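Local atomic coordinates of peptidase, C14 family (Geobacter sulfurreducens PCA, PDB entry 3BIJ), a protein that is of unknown function but belongs to the caspase-like C14 peptidase family and is probably a cysteine-type endopeptidase. Residues S80-S92 against Y164-Y176. Numbering follows the deposited sequence.
Sequences SYSGHGGQVPDTS and YRAMPQSVAMRTY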
loop_
_atom_site.group_PDB
_atom_site.type_symbol
_atom_site.label_atom_id
_atom_site.label_comp_id
_atom_site.label_asym_id
_atom_site.label_seq_id
_atom_site.Cartn_x
_atom_site.Cartn_y
_atom_site.Cartn_z
ATOM N N SER A 80 -5.555 33.468 16.566
ATOM C CA SER A 80 -5.473 32.367 15.624
ATOM C C SER A 80 -4.002 32.223 15.271
ATOM O O SER A 80 -3.281 33.218 15.221
ATOM C CB SER A 80 -6.293 32.639 14.360
ATOM O OG SER A 80 -5.753 33.718 13.629
ATOM N N TYR A 81 -3.558 30.990 15.042
ATOM C CA TYR A 81 -2.162 30.739 14.724
ATOM C C TYR A 81 -1.945 29.591 13.760
ATOM O O TYR A 81 -2.474 28.493 13.942
ATOM C CB TYR A 81 -1.365 30.456 16.010
ATOM C CG TYR A 81 0.045 29.917 15.795
ATOM C CD1 TYR A 81 0.306 28.540 15.764
ATOM C CD2 TYR A 81 1.115 30.786 15.596
ATOM C CE1 TYR A 81 1.602 28.054 15.539
ATOM C CE2 TYR A 81 2.406 30.316 15.365
ATOM C CZ TYR A 81 2.646 28.952 15.335
ATOM O OH TYR A 81 3.922 28.489 15.095
ATOM N N SER A 82 -1.167 29.861 12.724
ATOM C CA SER A 82 -0.813 28.840 11.767
ATOM C C SER A 82 0.691 28.906 11.623
ATOM O O SER A 82 1.253 29.914 11.191
ATOM C CB SER A 82 -1.516 29.051 10.427
ATOM O OG SER A 82 -2.858 28.620 10.516
ATOM N N GLY A 83 1.336 27.827 12.039
ATOM C CA GLY A 83 2.782 27.746 11.968
ATOM C C GLY A 83 3.200 26.396 12.501
ATOM O O GLY A 83 2.360 25.523 12.707
ATOM N N HIS A 84 4.496 26.228 12.728
ATOM C CA HIS A 84 5.022 24.978 13.242
ATOM C C HIS A 84 4.904 24.928 14.747
ATOM O O HIS A 84 4.915 25.962 15.412
ATOM C CB HIS A 84 6.503 24.821 12.894
ATOM C CG HIS A 84 6.753 24.267 11.529
ATOM N ND1 HIS A 84 7.235 25.035 10.492
ATOM C CD2 HIS A 84 6.573 23.022 11.031
ATOM C CE1 HIS A 84 7.343 24.286 9.409
ATOM N NE2 HIS A 84 6.946 23.061 9.709
ATOM N N GLY A 85 4.807 23.713 15.273
ATOM C CA GLY A 85 4.735 23.528 16.704
ATOM C C GLY A 85 6.105 23.024 17.105
ATOM O O GLY A 85 6.624 22.104 16.482
ATOM N N GLY A 86 6.709 23.615 18.125
ATOM C CA GLY A 86 8.034 23.168 18.513
ATOM C C GLY A 86 8.107 22.458 19.847
ATOM O O GLY A 86 7.115 22.308 20.551
ATOM N N GLN A 87 9.304 22.002 20.184
ATOM C CA GLN A 87 9.534 21.327 21.446
ATOM C C GLN A 87 10.942 21.683 21.886
ATOM O O GLN A 87 11.878 21.681 21.083
ATOM C CB GLN A 87 9.397 19.809 21.289
ATOM C CG GLN A 87 8.025 19.377 20.827
ATOM C CD GLN A 87 7.800 17.871 20.907
ATOM O OE1 GLN A 87 8.685 17.069 20.575
ATOM N NE2 GLN A 87 6.597 17.482 21.331
ATOM N N VAL A 88 11.079 22.028 23.157
ATOM C CA VAL A 88 12.374 22.361 23.712
ATOM C C VAL A 88 12.575 21.378 24.863
ATOM O O VAL A 88 11.660 21.108 25.623
ATOM C CB VAL A 88 12.416 23.837 24.191
ATOM C CG1 VAL A 88 11.313 24.096 25.206
ATOM C CG2 VAL A 88 13.765 24.145 24.776
ATOM N N PRO A 89 13.771 20.789 24.971
ATOM C CA PRO A 89 14.050 19.828 26.040
ATOM C C PRO A 89 13.739 20.306 27.443
ATOM O O PRO A 89 14.042 21.448 27.820
ATOM C CB PRO A 89 15.532 19.521 25.856
ATOM C CG PRO A 89 16.061 20.804 25.268
ATOM C CD PRO A 89 15.003 21.107 24.231
ATOM N N ASP A 90 13.116 19.393 28.189
ATOM C CA ASP A 90 12.727 19.584 29.580
ATOM C C ASP A 90 13.879 19.070 30.442
ATOM O O ASP A 90 13.891 17.917 30.877
ATOM C CB ASP A 90 11.444 18.795 29.893
ATOM C CG ASP A 90 11.045 18.863 31.375
ATOM O OD1 ASP A 90 10.070 18.186 31.763
ATOM O OD2 ASP A 90 11.698 19.586 32.152
ATOM N N THR A 91 14.847 19.947 30.673
ATOM C CA THR A 91 16.030 19.633 31.451
ATOM C C THR A 91 15.743 19.292 32.916
ATOM O O THR A 91 16.650 19.290 33.743
ATOM C CB THR A 91 17.034 20.805 31.344
ATOM O OG1 THR A 91 16.321 22.021 31.070
ATOM C CG2 THR A 91 18.014 20.554 30.221
ATOM N N SER A 92 14.484 18.994 33.228
ATOM C CA SER A 92 14.063 18.628 34.591
ATOM C C SER A 92 14.176 17.118 34.822
ATOM O O SER A 92 14.444 16.662 35.931
ATOM C CB SER A 92 12.604 19.022 34.829
ATOM O OG SER A 92 12.395 20.405 34.597
ATOM N N TYR A 164 3.491 18.580 7.301
ATOM C CA TYR A 164 2.837 18.710 8.584
ATOM C C TYR A 164 3.455 19.906 9.305
ATOM O O TYR A 164 4.647 20.171 9.184
ATOM C CB TYR A 164 3.029 17.422 9.376
ATOM C CG TYR A 164 2.266 16.240 8.813
ATOM C CD1 TYR A 164 0.878 16.154 8.956
ATOM C CD2 TYR A 164 2.930 15.184 8.190
ATOM C CE1 TYR A 164 0.170 15.039 8.506
ATOM C CE2 TYR A 164 2.231 14.060 7.732
ATOM C CZ TYR A 164 0.858 13.997 7.899
ATOM O OH TYR A 164 0.154 12.887 7.510
ATOM N N ARG A 165 2.633 20.627 10.056
ATOM C CA ARG A 165 3.079 21.813 10.759
ATOM C C ARG A 165 3.767 21.541 12.087
ATOM O O ARG A 165 3.462 22.159 13.107
ATOM C CB ARG A 165 1.890 22.752 10.928
ATOM C CG ARG A 165 1.346 23.236 9.588
ATOM C CD ARG A 165 0.172 24.196 9.737
ATOM N NE ARG A 165 -0.211 24.789 8.463
ATOM C CZ ARG A 165 -1.224 25.631 8.301
ATOM N NH1 ARG A 165 -1.482 26.116 7.090
ATOM N NH2 ARG A 165 -1.974 25.979 9.347
ATOM N N ALA A 166 4.711 20.610 12.063
ATOM C CA ALA A 166 5.462 20.270 13.262
ATOM C C ALA A 166 6.946 20.307 12.931
ATOM O O ALA A 166 7.381 19.783 11.901
ATOM C CB ALA A 166 5.077 18.885 13.751
HETATM N N MSE A 167 7.722 20.924 13.809
HETATM C CA MSE A 167 9.150 21.005 13.598
HETATM C C MSE A 167 9.734 19.611 13.827
HETATM O O MSE A 167 9.376 18.929 14.797
HETATM C CB MSE A 167 9.760 22.027 14.561
HETATM C CG MSE A 167 11.271 22.106 14.531
HETATM SE SE MSE A 167 11.949 23.557 15.659
HETATM C CE MSE A 167 11.315 22.925 17.401
ATOM N N PRO A 168 10.603 19.143 12.912
ATOM C CA PRO A 168 11.192 17.812 13.091
ATOM C C PRO A 168 12.049 17.738 14.351
ATOM O O PRO A 168 12.771 18.678 14.677
ATOM C CB PRO A 168 11.981 17.606 11.802
ATOM C CG PRO A 168 12.263 18.993 11.337
ATOM C CD PRO A 168 10.991 19.718 11.613
ATOM N N GLN A 169 11.962 16.618 15.055
ATOM C CA GLN A 169 12.700 16.442 16.295
ATOM C C GLN A 169 14.177 16.762 16.193
ATOM O O GLN A 169 14.762 17.326 17.116
ATOM C CB GLN A 169 12.518 15.024 16.816
ATOM C CG GLN A 169 11.095 14.720 17.222
ATOM C CD GLN A 169 10.960 13.357 17.860
ATOM O OE1 GLN A 169 9.867 12.959 18.260
ATOM N NE2 GLN A 169 12.074 12.629 17.961
ATOM N N SER A 170 14.798 16.402 15.079
ATOM C CA SER A 170 16.214 16.696 14.930
ATOM C C SER A 170 16.471 18.199 15.034
ATOM O O SER A 170 17.351 18.638 15.776
ATOM C CB SER A 170 16.708 16.156 13.603
ATOM O OG SER A 170 16.516 14.754 13.595
ATOM N N VAL A 171 15.686 18.980 14.296
ATOM C CA VAL A 171 15.806 20.429 14.306
ATOM C C VAL A 171 15.503 20.992 15.687
ATOM O O VAL A 171 16.146 21.938 16.127
ATOM C CB VAL A 171 14.837 21.070 13.295
ATOM C CG1 VAL A 171 14.855 22.592 13.434
ATOM C CG2 VAL A 171 15.227 20.671 11.885
ATOM N N ALA A 172 14.524 20.413 16.373
ATOM C CA ALA A 172 14.152 20.887 17.695
ATOM C C ALA A 172 15.335 20.851 18.656
ATOM O O ALA A 172 15.563 21.804 19.401
ATOM C CB ALA A 172 13.018 20.054 18.245
HETATM N N MSE A 173 16.081 19.749 18.637
HETATM C CA MSE A 173 17.237 19.580 19.508
HETATM C C MSE A 173 18.402 20.434 19.033
HETATM O O MSE A 173 19.103 21.066 19.830
HETATM C CB MSE A 173 17.659 18.111 19.541
HETATM C CG MSE A 173 16.527 17.151 19.927
HETATM SE SE MSE A 173 17.052 15.262 19.937
HETATM C CE MSE A 173 17.472 15.077 18.023
ATOM N N ARG A 174 18.616 20.437 17.726
ATOM C CA ARG A 174 19.691 21.226 17.155
ATOM C C ARG A 174 19.471 22.708 17.502
ATOM O O ARG A 174 20.409 23.406 17.893
ATOM C CB ARG A 174 19.737 21.030 15.633
ATOM C CG ARG A 174 20.986 21.628 14.979
ATOM C CD ARG A 174 20.804 21.829 13.493
ATOM N NE ARG A 174 21.137 20.662 12.695
ATOM C CZ ARG A 174 20.873 20.562 11.392
ATOM N NH1 ARG A 174 21.216 19.470 10.711
ATOM N NH2 ARG A 174 20.244 21.548 10.763
ATOM N N THR A 175 18.229 23.177 17.362
ATOM C CA THR A 175 17.894 24.564 17.671
ATOM C C THR A 175 18.168 24.834 19.143
ATOM O O THR A 175 18.680 25.892 19.518
ATOM C CB THR A 175 16.411 24.876 17.372
ATOM O OG1 THR A 175 16.162 24.708 15.974
ATOM C CG2 THR A 175 16.064 26.307 17.761
ATOM N N TYR A 176 17.835 23.870 19.988
ATOM C CA TYR A 176 18.072 24.044 21.408
ATOM C C TYR A 176 19.565 24.189 21.682
ATOM O O TYR A 176 19.991 25.142 22.328
ATOM C CB TYR A 176 17.523 22.854 22.193
ATOM C CG TYR A 176 17.921 22.877 23.648
ATOM C CD1 TYR A 176 17.314 23.755 24.550
ATOM C CD2 TYR A 176 18.931 22.052 24.113
ATOM C CE1 TYR A 176 17.714 23.806 25.879
ATOM C CE2 TYR A 176 19.336 22.093 25.431
ATOM C CZ TYR A 176 18.728 22.971 26.312
ATOM O OH TYR A 176 19.142 23.010 27.621
HETATM O O HOH W 1 7.349 19.665 17.495
#
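The Ser-Gly-His-Gly sequence of this caspase-like fold, consistent with the His-Gly motif that supplies the catalytic histidine in clan CD peptidases, meets R165-M167 in a single backbone bridge centred on G85 and A166. G85 N donates to R165 O at 3.0 Å in a bent bond. M167 N returns a nearly straight bond, 174°, to G85 O, which also accepts from a water. R165 is the centre of an inverse gamma turn, and R165 O also meets H84 CA in a C-H...O contact of 3.2 Å. The H84 imidazole turns its CD2 edge to A166 N, 3.2 Å away. R165 lays its CB against G83 O at 3.3 Å and runs extended past it, carrying the guanidinium past S82 to salt bridges with D32 and D216; D32 also binds S82 OG. The bend at the end of selenomethionine M167 lays CE on G86 CA at 3.5 Å. Farther along, P89 CG lies over one face of the Y176 ring; Y176 CG stands anti to its own backbone N (chi1 171°), which brings the ring under the proline, while V88 CG2 touches Y176 CD1 at 3.6 Å. Were Y176 an alanine, P89 would probably lose the ring beneath it and D184 the hydroxyl it now binds. Helix segment 169-176 crosses strand 85-89 at 51°, A172 CB against Q87 O; strands 99-104 and 109-111 and helix 180-189 close around V88, and a second subunit packs on P168 and V171.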